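Glutaminase 1 (Escherichia coli, PDB 1U60) catalyses the hydrolysis of L-glutamine to L-glutamate and ammonium, working as a homotetramer of the glutaminase family. Local coordinates at residues Y29-V43 / S54-S66. Residues are numbered along the deposited sequence; the frame is centred on the assembly and turned at random.
Sequences YIPFLANVPGQLAAV and SAGDSDYRFALES. With EDO (1,2-ethanediol), chain J; EDO (1,2-ethanediol), chain I.
Ala-41 and Asp-57 illustrate how a side chain can carry on the pairing of a beta hairpin where its strands run out. Val-43 and Ala-55 form an antiparallel hydrogen-bonded pair, Val-43 N giving to Ala-55 O and Ala-55 N returning to Val-43 O at 2.9 Å. Beyond the non-hydrogen-bonded pair of Ala-42 and Gly-56, Asp-57 N donates to Ala-41 O, but the reciprocal acceptor is a carboxylate: Ala-41 N reaches the anti side of Asp-57 OD2 at 3.0 Å, nearly straight. With CG beside the backbone N (chi1 -59°), Asp-57 turns that oxygen toward Ala-41 N, and a water bridges it to Gln-39 O. Ser-54 OG and Ser-58 OG share a hydrogen bond of 2.9 Å. Leu-40 CD1 sits 3.4 Å above the centre of the Tyr-60 ring in a CH-pi contact, while CD2 touches the Asp-57 carboxyl carbon. At the far end, Tyr-29 OH approaches Glu-65 without bonding to it; it is hydrogen-bonded to Glu-161, which, like Ser-66, bonded through OG to Tyr-244 OH, is predicted to bind substrate. Strand 42-47 lies between 52-56 and 274-279 in the five-stranded antiparallel sheet, Phe-62 and Leu-64 pair with strand 198-200, and helix 155-162 packs against Ile-30 and Phe-32.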
loop_
_atom_site.group_PDB
_atom_site.type_symbol
_atom_site.label_atom_id
_atom_site.label_comp_id
_atom_site.label_asym_id
_atom_site.label_seq_id
_atom_site.Cartn_x
_atom_site.Cartn_y
_atom_site.Cartn_z
ATOM N N TYR A 29 -19.415 5.455 -21.210
ATOM C CA TYR A 29 -20.614 5.952 -20.567
ATOM C C TYR A 29 -20.979 7.356 -21.033
ATOM O O TYR A 29 -22.098 7.783 -20.807
ATOM C CB TYR A 29 -20.520 5.868 -19.049
ATOM C CG TYR A 29 -19.401 6.694 -18.485
ATOM C CD1 TYR A 29 -18.129 6.161 -18.309
ATOM C CD2 TYR A 29 -19.619 7.993 -18.138
ATOM C CE1 TYR A 29 -17.107 6.938 -17.791
ATOM C CE2 TYR A 29 -18.599 8.771 -17.629
ATOM C CZ TYR A 29 -17.363 8.244 -17.478
ATOM O OH TYR A 29 -16.373 9.048 -16.957
ATOM N N ILE A 30 -20.023 8.055 -21.661
ATOM C CA ILE A 30 -20.291 9.306 -22.384
ATOM C C ILE A 30 -19.649 9.170 -23.760
ATOM O O ILE A 30 -18.640 8.496 -23.902
ATOM C CB ILE A 30 -19.776 10.573 -21.686
ATOM C CG1 ILE A 30 -18.297 10.460 -21.269
ATOM C CG2 ILE A 30 -20.649 10.916 -20.444
ATOM C CD1 ILE A 30 -17.681 11.817 -20.944
ATOM N N PRO A 31 -20.252 9.757 -24.780
ATOM C CA PRO A 31 -19.721 9.620 -26.143
ATOM C C PRO A 31 -18.282 10.078 -26.344
ATOM O O PRO A 31 -17.562 9.443 -27.116
ATOM C CB PRO A 31 -20.690 10.479 -26.977
ATOM C CG PRO A 31 -21.953 10.405 -26.235
ATOM C CD PRO A 31 -21.562 10.446 -24.777
ATOM N N PHE A 32 -17.866 11.158 -25.693
ATOM C CA PHE A 32 -16.530 11.658 -25.864
ATOM C C PHE A 32 -15.526 10.524 -25.609
ATOM O O PHE A 32 -14.607 10.333 -26.409
ATOM C CB PHE A 32 -16.241 12.828 -24.909
ATOM C CG PHE A 32 -14.914 13.488 -25.144
ATOM C CD1 PHE A 32 -14.793 14.542 -26.017
ATOM C CD2 PHE A 32 -13.774 13.036 -24.490
ATOM C CE1 PHE A 32 -13.560 15.176 -26.216
ATOM C CE2 PHE A 32 -12.555 13.621 -24.713
ATOM C CZ PHE A 32 -12.439 14.706 -25.581
ATOM N N LEU A 33 -15.657 9.829 -24.479
ATOM C CA LEU A 33 -14.727 8.740 -24.147
ATOM C C LEU A 33 -14.861 7.572 -25.130
ATOM O O LEU A 33 -13.875 6.943 -25.506
ATOM C CB LEU A 33 -14.934 8.308 -22.696
ATOM C CG LEU A 33 -14.557 9.353 -21.660
ATOM C CD1 LEU A 33 -14.973 8.884 -20.268
ATOM C CD2 LEU A 33 -13.032 9.632 -21.695
ATOM N N ALA A 34 -16.103 7.234 -25.501
ATOM C CA ALA A 34 -16.346 6.133 -26.412
ATOM C C ALA A 34 -15.664 6.329 -27.783
ATOM O O ALA A 34 -15.207 5.369 -28.406
ATOM C CB ALA A 34 -17.865 5.965 -26.628
ATOM N N ASN A 35 -15.538 7.589 -28.177
ATOM C CA ASN A 35 -15.129 8.025 -29.521
ATOM C C ASN A 35 -13.632 8.314 -29.622
ATOM O O ASN A 35 -13.108 8.562 -30.696
ATOM C CB ASN A 35 -15.916 9.286 -29.908
ATOM C CG ASN A 35 -17.393 9.006 -30.191
ATOM O OD1 ASN A 35 -17.794 7.860 -30.410
ATOM N ND2 ASN A 35 -18.221 10.075 -30.170
ATOM N N VAL A 36 -12.903 8.287 -28.504
ATOM C CA VAL A 36 -11.451 8.512 -28.585
ATOM C C VAL A 36 -10.852 7.364 -29.387
ATOM O O VAL A 36 -11.087 6.220 -29.037
ATOM C CB VAL A 36 -10.756 8.583 -27.180
ATOM C CG1 VAL A 36 -9.244 8.833 -27.332
ATOM C CG2 VAL A 36 -11.352 9.673 -26.345
ATOM N N PRO A 37 -10.067 7.643 -30.446
ATOM C CA PRO A 37 -9.525 6.544 -31.249
ATOM C C PRO A 37 -8.734 5.575 -30.381
ATOM O O PRO A 37 -7.812 5.990 -29.684
ATOM C CB PRO A 37 -8.657 7.237 -32.287
ATOM C CG PRO A 37 -9.321 8.659 -32.433
ATOM C CD PRO A 37 -9.746 8.970 -31.016
ATOM N N GLY A 38 -9.099 4.302 -30.439
ATOM C CA GLY A 38 -8.599 3.293 -29.512
ATOM C C GLY A 38 -7.150 2.884 -29.676
ATOM O O GLY A 38 -6.570 2.377 -28.716
ATOM N N GLN A 39 -6.553 3.171 -30.846
ATOM C CA GLN A 39 -5.182 2.807 -31.107
ATOM C C GLN A 39 -4.145 3.797 -30.541
ATOM O O GLN A 39 -2.955 3.508 -30.585
ATOM C CB GLN A 39 -4.938 2.599 -32.615
ATOM C CG GLN A 39 -4.742 3.785 -33.476
ATOM C CD GLN A 39 -5.971 4.640 -33.638
ATOM O OE1 GLN A 39 -7.109 4.203 -33.387
ATOM N NE2 GLN A 39 -5.745 5.893 -34.069
ATOM N N LEU A 40 -4.595 4.970 -30.115
ATOM C CA LEU A 40 -3.668 5.967 -29.585
ATOM C C LEU A 40 -2.942 5.392 -28.393
ATOM O O LEU A 40 -3.570 4.747 -27.547
ATOM C CB LEU A 40 -4.407 7.208 -29.178
ATOM C CG LEU A 40 -5.122 7.983 -30.265
ATOM C CD1 LEU A 40 -6.063 9.056 -29.685
ATOM C CD2 LEU A 40 -4.086 8.584 -31.216
ATOM N N ALA A 41 -1.649 5.702 -28.302
ATOM C CA ALA A 41 -0.817 5.169 -27.246
ATOM C C ALA A 41 0.454 5.990 -27.085
ATOM O O ALA A 41 1.071 6.374 -28.096
ATOM C CB ALA A 41 -0.448 3.761 -27.579
ATOM N N ALA A 42 0.857 6.266 -25.828
ATOM C CA ALA A 42 2.008 7.097 -25.519
ATOM C C ALA A 42 2.587 6.702 -24.194
ATOM O O ALA A 42 1.876 6.151 -23.328
ATOM C CB ALA A 42 1.648 8.561 -25.532
ATOM N N VAL A 43 3.873 6.963 -24.060
ATOM C CA VAL A 43 4.558 6.807 -22.796
ATOM C C VAL A 43 5.621 7.902 -22.681
ATOM O O VAL A 43 6.226 8.352 -23.679
ATOM C CB VAL A 43 5.143 5.406 -22.634
ATOM C CG1 VAL A 43 6.049 5.046 -23.815
ATOM C CG2 VAL A 43 5.855 5.274 -21.336
ATOM N N SER A 54 9.867 10.898 -24.564
ATOM C CA SER A 54 8.584 10.254 -24.856
ATOM C C SER A 54 8.576 9.471 -26.139
ATOM O O SER A 54 9.491 9.580 -26.944
ATOM C CB SER A 54 7.470 11.292 -24.863
ATOM O OG SER A 54 7.431 11.994 -26.103
ATOM N N ALA A 55 7.529 8.674 -26.294
ATOM C CA ALA A 55 7.273 7.874 -27.481
ATOM C C ALA A 55 5.791 7.789 -27.685
ATOM O O ALA A 55 5.004 7.846 -26.726
ATOM C CB ALA A 55 7.857 6.437 -27.310
ATOM N N GLY A 56 5.375 7.695 -28.948
ATOM C CA GLY A 56 3.979 7.618 -29.285
ATOM C C GLY A 56 3.291 8.948 -29.336
ATOM O O GLY A 56 3.922 10.014 -29.516
ATOM N N ASP A 57 1.981 8.889 -29.122
ATOM C CA ASP A 57 1.057 10.012 -29.252
ATOM C C ASP A 57 1.080 10.927 -28.011
ATOM O O ASP A 57 0.070 11.214 -27.417
ATOM C CB ASP A 57 -0.367 9.475 -29.447
ATOM C CG ASP A 57 -0.498 8.586 -30.676
ATOM O OD1 ASP A 57 -0.483 9.156 -31.797
ATOM O OD2 ASP A 57 -0.633 7.336 -30.602
ATOM N N SER A 58 2.258 11.362 -27.632
ATOM C CA SER A 58 2.482 11.958 -26.335
ATOM C C SER A 58 1.976 13.406 -26.162
ATOM O O SER A 58 1.978 13.918 -25.041
ATOM C CB SER A 58 3.966 11.859 -25.989
ATOM O OG SER A 58 4.759 12.605 -26.902
ATOM N N ASP A 59 1.589 14.058 -27.260
ATOM C CA ASP A 59 0.909 15.357 -27.207
ATOM C C ASP A 59 -0.626 15.272 -27.158
ATOM O O ASP A 59 -1.284 16.277 -26.914
ATOM C CB ASP A 59 1.318 16.193 -28.428
ATOM C CG ASP A 59 0.902 17.632 -28.313
ATOM O OD1 ASP A 59 1.503 18.356 -27.473
ATOM O OD2 ASP A 59 -0.012 18.118 -29.005
ATOM N N TYR A 60 -1.196 14.090 -27.419
ATOM C CA TYR A 60 -2.634 13.922 -27.520
ATOM C C TYR A 60 -3.281 14.116 -26.153
ATOM O O TYR A 60 -2.931 13.383 -25.219
ATOM C CB TYR A 60 -2.984 12.549 -28.059
ATOM C CG TYR A 60 -4.440 12.443 -28.411
ATOM C CD1 TYR A 60 -4.882 12.738 -29.691
ATOM C CD2 TYR A 60 -5.382 12.052 -27.448
ATOM C CE1 TYR A 60 -6.242 12.662 -30.024
ATOM C CE2 TYR A 60 -6.743 11.947 -27.767
ATOM C CZ TYR A 60 -7.165 12.255 -29.052
ATOM O OH TYR A 60 -8.512 12.169 -29.422
ATOM N N ARG A 61 -4.212 15.081 -26.054
ATOM C CA ARG A 61 -4.803 15.445 -24.755
ATOM C C ARG A 61 -6.089 14.642 -24.523
ATOM O O ARG A 61 -7.032 14.690 -25.332
ATOM C CB ARG A 61 -5.072 16.918 -24.677
ATOM C CG ARG A 61 -3.827 17.820 -24.715
ATOM C CD ARG A 61 -4.126 19.349 -25.259
ATOM N NE ARG A 61 -2.834 20.101 -25.448
ATOM C CZ ARG A 61 -2.071 20.293 -24.373
ATOM N NH1 ARG A 61 -2.570 19.856 -23.251
ATOM N NH2 ARG A 61 -0.884 20.903 -24.371
ATOM N N PHE A 62 -6.088 13.879 -23.413
ATOM C CA PHE A 62 -7.160 12.946 -23.047
ATOM C C PHE A 62 -7.736 13.439 -21.706
ATOM O O PHE A 62 -7.132 14.271 -21.018
ATOM C CB PHE A 62 -6.652 11.481 -22.899
ATOM C CG PHE A 62 -5.455 11.319 -21.955
ATOM C CD1 PHE A 62 -4.145 11.440 -22.440
ATOM C CD2 PHE A 62 -5.638 11.056 -20.619
ATOM C CE1 PHE A 62 -3.065 11.327 -21.617
ATOM C CE2 PHE A 62 -4.570 10.902 -19.789
ATOM C CZ PHE A 62 -3.272 11.054 -20.261
ATOM N N ALA A 63 -8.907 12.923 -21.335
ATOM C CA ALA A 63 -9.595 13.384 -20.100
ATOM C C ALA A 63 -8.881 12.873 -18.873
ATOM O O ALA A 63 -8.534 11.708 -18.800
ATOM C CB ALA A 63 -11.079 12.943 -20.113
ATOM N N LEU A 64 -8.591 13.772 -17.956
ATOM C CA LEU A 64 -7.890 13.506 -16.711
ATOM C C LEU A 64 -8.652 12.496 -15.854
ATOM O O LEU A 64 -8.074 11.608 -15.301
ATOM C CB LEU A 64 -7.725 14.822 -15.974
ATOM C CG LEU A 64 -6.902 14.825 -14.674
ATOM C CD1 LEU A 64 -5.461 14.428 -14.905
ATOM C CD2 LEU A 64 -6.934 16.200 -14.079
ATOM N N GLU A 65 -9.958 12.705 -15.755
ATOM C CA GLU A 65 -10.885 11.933 -14.981
ATOM C C GLU A 65 -10.363 11.706 -13.560
ATOM O O GLU A 65 -9.901 12.654 -12.946
ATOM C CB GLU A 65 -11.228 10.656 -15.761
ATOM C CG GLU A 65 -11.980 10.975 -17.069
ATOM C CD GLU A 65 -13.429 11.377 -16.826
ATOM O OE1 GLU A 65 -13.905 11.325 -15.651
ATOM O OE2 GLU A 65 -14.104 11.704 -17.811
ATOM N N SER A 66 -10.330 10.460 -13.059
ATOM C CA SER A 66 -10.077 10.302 -11.625
ATOM C C SER A 66 -8.606 10.566 -11.281
ATOM O O SER A 66 -8.230 10.642 -10.106
ATOM C CB SER A 66 -10.559 8.953 -11.086
ATOM O OG SER A 66 -9.775 8.006 -11.658
HETATM C C1 EDO J . -4.622 8.813 -35.013
HETATM O O1 EDO J . -3.631 7.806 -34.983
HETATM C C2 EDO J . -5.909 8.289 -34.401
HETATM O O2 EDO J . -7.046 8.518 -35.215
HETATM C C1 EDO I . 4.374 18.426 -25.481
HETATM O O1 EDO I . 3.572 17.437 -26.189
HETATM C C2 EDO I . 3.812 18.746 -24.096
HETATM O O2 EDO I . 2.612 19.544 -24.086
HETATM O O HOH W 1 -0.830 4.684 -32.349
#